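Local coordinates for extrinsic protein in photosystem II (Chaetoceros gracilis, PDB 4K7B) that serves as the extrinsic photosystem II subunit Psb31 of a marine diatom, probably helping to support the oxygen-evolving complex, at residues R11-Y16 with I43-G48. Sequence-based numbering, arbitrary orientation.
Sequences RARGLY and ILFNSG
The carbonyl oxygen of A12 takes the backbone N-H of Y16 at 2.9 Å, a helical bond beside which F45 CD1 lies 4.0 Å from A12 O. F45, its CG turned opposite its amide nitrogen (chi1 -179°), extends across the flank of helix 6-21 to the R13 guanidinium. Its CZ stands over one face of that group, 3.8 Å from R13 NH2, with the two planes inclined at 76°; R13 NH1 lies in the plane of the F45 ring, at its edge, in this one of two R13 conformers. N90 O binds R13 NH1 and helps fix the group. On the other flank, L44 CB sits over the Y16 ring, 3.6 Å from the centroid, in a CH-pi contact, while L44 CD1 nears Y16 OH at 3.4 Å. Replacing Y16 by an alanine would probably leave L44 without the ring face it packs on and open a gap beside it. Between these flanks G48, lacking a side chain, lets A12 CB rest 3.6 Å from G48 CA. With small residues meeting here, the segment axes approach to 8.4 Å, an antiparallel helix pair (158°) within an all-helical fold, consistent with the helical bundle of PsbQ-like proteins.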
ATOM      1  N   ARG A  11     -12.982  -8.538  -2.354  1.00 12.86           N
ATOM      2  CA  ARG A  11     -11.967  -8.952  -3.312  0.63 13.92           C
ATOM      3  C   ARG A  11     -10.971  -7.804  -3.530  1.00 12.11           C
ATOM      4  O   ARG A  11      -9.752  -8.016  -3.531  1.00 13.44           O
ATOM      5  CB  ARG A  11     -12.653  -9.345  -4.629  0.63 19.18           C
ATOM      6  CG  ARG A  11     -11.983 -10.456  -5.411  0.63 19.84           C
ATOM      7  CD  ARG A  11     -12.839 -10.917  -6.603  0.63 13.89           C
ATOM      8  NE  ARG A  11     -13.761 -12.010  -6.272  0.63 15.42           N
ATOM      9  CZ  ARG A  11     -15.085 -11.926  -6.382  0.63 18.47           C
ATOM     10  NH1 ARG A  11     -15.646 -10.806  -6.819  0.63 20.93           N
ATOM     11  NH2 ARG A  11     -15.851 -12.960  -6.058  0.63 25.82           N
ATOM     12  N   ALA A  12     -11.498  -6.605  -3.705  1.00 11.13           N
ATOM     13  CA  ALA A  12     -10.624  -5.453  -3.915  1.00 11.09           C
ATOM     14  C   ALA A  12      -9.789  -5.136  -2.665  1.00 10.00           C
ATOM     15  O   ALA A  12      -8.572  -4.914  -2.751  1.00 11.59           O
ATOM     16  CB  ALA A  12     -11.438  -4.248  -4.350  1.00 10.73           C
ATOM     17  N   ARG A  13     -10.434  -5.143  -1.502  1.00 10.10           N
ATOM     18  CA  ARG A  13      -9.733  -4.843  -0.263  0.57 10.10           C
ATOM     19  C   ARG A  13      -8.641  -5.873   0.008  1.00 11.34           C
ATOM     20  O   ARG A  13      -7.517  -5.539   0.383  1.00 14.42           O
ATOM     21  CB  ARG A  13     -10.741  -4.743   0.894  0.57  9.94           C
ATOM     22  CG  ARG A  13     -10.144  -4.616   2.275  0.57 15.47           C
ATOM     23  CD  ARG A  13     -11.226  -4.222   3.298  0.57 12.63           C
ATOM     24  NE  ARG A  13     -11.725  -2.879   3.019  0.57 16.99           N
ATOM     25  CZ  ARG A  13     -11.135  -1.764   3.435  0.57 16.29           C
ATOM     26  NH1 ARG A  13     -10.034  -1.832   4.177  0.57 14.58           N
ATOM     27  NH2 ARG A  13     -11.651  -0.577   3.124  0.57 12.97           N
ATOM     28  N   GLY A  14      -8.970  -7.161  -0.203  1.00 11.36           N
ATOM     29  CA  GLY A  14      -8.028  -8.238   0.007  1.00 11.19           C
ATOM     30  C   GLY A  14      -6.859  -8.176  -0.960  1.00 14.29           C
ATOM     31  O   GLY A  14      -5.706  -8.036  -0.551  1.00 13.15           O
ATOM     32  N   LEU A  15      -7.154  -8.275  -2.253  1.00 12.14           N
ATOM     33  CA  LEU A  15      -6.087  -8.394  -3.243  1.00 11.15           C
ATOM     34  C   LEU A  15      -5.251  -7.112  -3.341  1.00 12.88           C
ATOM     35  O   LEU A  15      -4.000  -7.151  -3.248  1.00 12.04           O
ATOM     36  CB  LEU A  15      -6.665  -8.769  -4.605  1.00 10.84           C
ATOM     37  CG  LEU A  15      -7.282 -10.166  -4.690  1.00 13.56           C
ATOM     38  CD1 LEU A  15      -7.973 -10.347  -6.034  1.00 17.08           C
ATOM     39  CD2 LEU A  15      -6.200 -11.222  -4.476  1.00 16.64           C
ATOM     40  N   TYR A  16      -5.930  -5.972  -3.471  1.00 11.39           N
ATOM     41  CA  TYR A  16      -5.179  -4.736  -3.692  1.00  9.33           C
ATOM     42  C   TYR A  16      -4.618  -4.217  -2.372  1.00  9.25           C
ATOM     43  O   TYR A  16      -3.495  -3.699  -2.333  1.00 11.31           O
ATOM     44  CB  TYR A  16      -6.029  -3.690  -4.421  1.00  8.48           C
ATOM     45  CG  TYR A  16      -6.468  -4.216  -5.760  1.00  9.09           C
ATOM     46  CD1 TYR A  16      -5.521  -4.596  -6.713  1.00 10.35           C
ATOM     47  CD2 TYR A  16      -7.815  -4.378  -6.067  1.00 10.18           C
ATOM     48  CE1 TYR A  16      -5.906  -5.114  -7.929  1.00 13.22           C
ATOM     49  CE2 TYR A  16      -8.208  -4.899  -7.281  1.00 10.93           C
ATOM     50  CZ  TYR A  16      -7.248  -5.260  -8.206  1.00 12.97           C
ATOM     51  OH  TYR A  16      -7.623  -5.772  -9.418  1.00 15.43           O
ATOM     52  N   ILE A  43      -5.184   2.506  -7.359  1.00 11.21           N
ATOM     53  CA  ILE A  43      -6.399   2.882  -8.086  1.00 11.24           C
ATOM     54  C   ILE A  43      -7.552   1.917  -7.790  1.00 10.67           C
ATOM     55  O   ILE A  43      -8.675   2.331  -7.471  1.00 12.24           O
ATOM     56  CB  ILE A  43      -6.152   2.912  -9.593  1.00 12.86           C
ATOM     57  CG1 ILE A  43      -5.111   3.977  -9.935  1.00 12.67           C
ATOM     58  CG2 ILE A  43      -7.448   3.189 -10.333  1.00 14.61           C
ATOM     59  CD1 ILE A  43      -4.620   3.903 -11.384  1.00 13.11           C
ATOM     60  N   LEU A  44      -7.253   0.624  -7.881  1.00 11.64           N
ATOM     61  CA  LEU A  44      -8.282  -0.402  -7.794  1.00 10.68           C
ATOM     62  C   LEU A  44      -8.714  -0.680  -6.353  1.00 10.72           C
ATOM     63  O   LEU A  44      -9.862  -1.066  -6.112  1.00 11.94           O
ATOM     64  CB  LEU A  44      -7.818  -1.669  -8.507  1.00 10.49           C
ATOM     65  CG  LEU A  44      -7.634  -1.440 -10.008  1.00 14.32           C
ATOM     66  CD1 LEU A  44      -6.979  -2.644 -10.663  1.00 15.08           C
ATOM     67  CD2 LEU A  44      -8.950  -1.090 -10.669  1.00 17.66           C
ATOM     68  N   PHE A  45      -7.818  -0.462  -5.389  1.00 10.32           N
ATOM     69  CA  PHE A  45      -8.250  -0.445  -3.997  1.00 10.69           C
ATOM     70  C   PHE A  45      -9.215   0.701  -3.788  1.00 10.67           C
ATOM     71  O   PHE A  45     -10.283   0.540  -3.231  1.00 12.82           O
ATOM     72  CB  PHE A  45      -7.098  -0.291  -3.002  1.00 10.00           C
ATOM     73  CG  PHE A  45      -7.564  -0.288  -1.564  1.00  9.25           C
ATOM     74  CD1 PHE A  45      -7.656  -1.478  -0.850  1.00 10.18           C
ATOM     75  CD2 PHE A  45      -7.959   0.898  -0.942  1.00 10.24           C
ATOM     76  CE1 PHE A  45      -8.109  -1.493   0.457  1.00 11.04           C
ATOM     77  CE2 PHE A  45      -8.413   0.896   0.359  1.00 11.70           C
ATOM     78  CZ  PHE A  45      -8.500  -0.306   1.074  1.00 13.05           C
ATOM     79  N   ASN A  46      -8.815   1.895  -4.211  1.00  9.24           N
ATOM     80  CA  ASN A  46      -9.651   3.044  -3.943  1.00  9.52           C
ATOM     81  C   ASN A  46     -11.036   2.937  -4.588  1.00 12.69           C
ATOM     82  O   ASN A  46     -12.031   3.316  -3.968  1.00 15.73           O
ATOM     83  CB  ASN A  46      -8.949   4.333  -4.400  1.00 10.61           C
ATOM     84  CG  ASN A  46      -7.662   4.594  -3.634  1.00 11.34           C
ATOM     85  OD1 ASN A  46      -7.433   4.005  -2.582  1.00 11.36           O
ATOM     86  ND2 ASN A  46      -6.819   5.483  -4.164  1.00 11.18           N
ATOM     87  N   SER A  47     -11.108   2.416  -5.813  1.00 11.51           N
ATOM     88  CA  SER A  47     -12.393   2.290  -6.511  0.56 13.73           C
ATOM     89  C   SER A  47     -13.206   1.074  -6.054  1.00 13.56           C
ATOM     90  O   SER A  47     -14.433   1.138  -5.990  1.00 16.68           O
ATOM     91  CB  SER A  47     -12.182   2.201  -8.029  0.56 14.49           C
ATOM     92  OG  SER A  47     -11.664   3.408  -8.562  0.56 16.14           O
ATOM     93  N   GLY A  48     -12.524  -0.015  -5.766  1.00 12.37           N
ATOM     94  CA  GLY A  48     -13.194  -1.267  -5.419  1.00 12.49           C
ATOM     95  C   GLY A  48     -13.608  -1.384  -3.971  1.00 12.52           C
ATOM     96  O   GLY A  48     -14.642  -1.976  -3.648  1.00 12.94           O
TER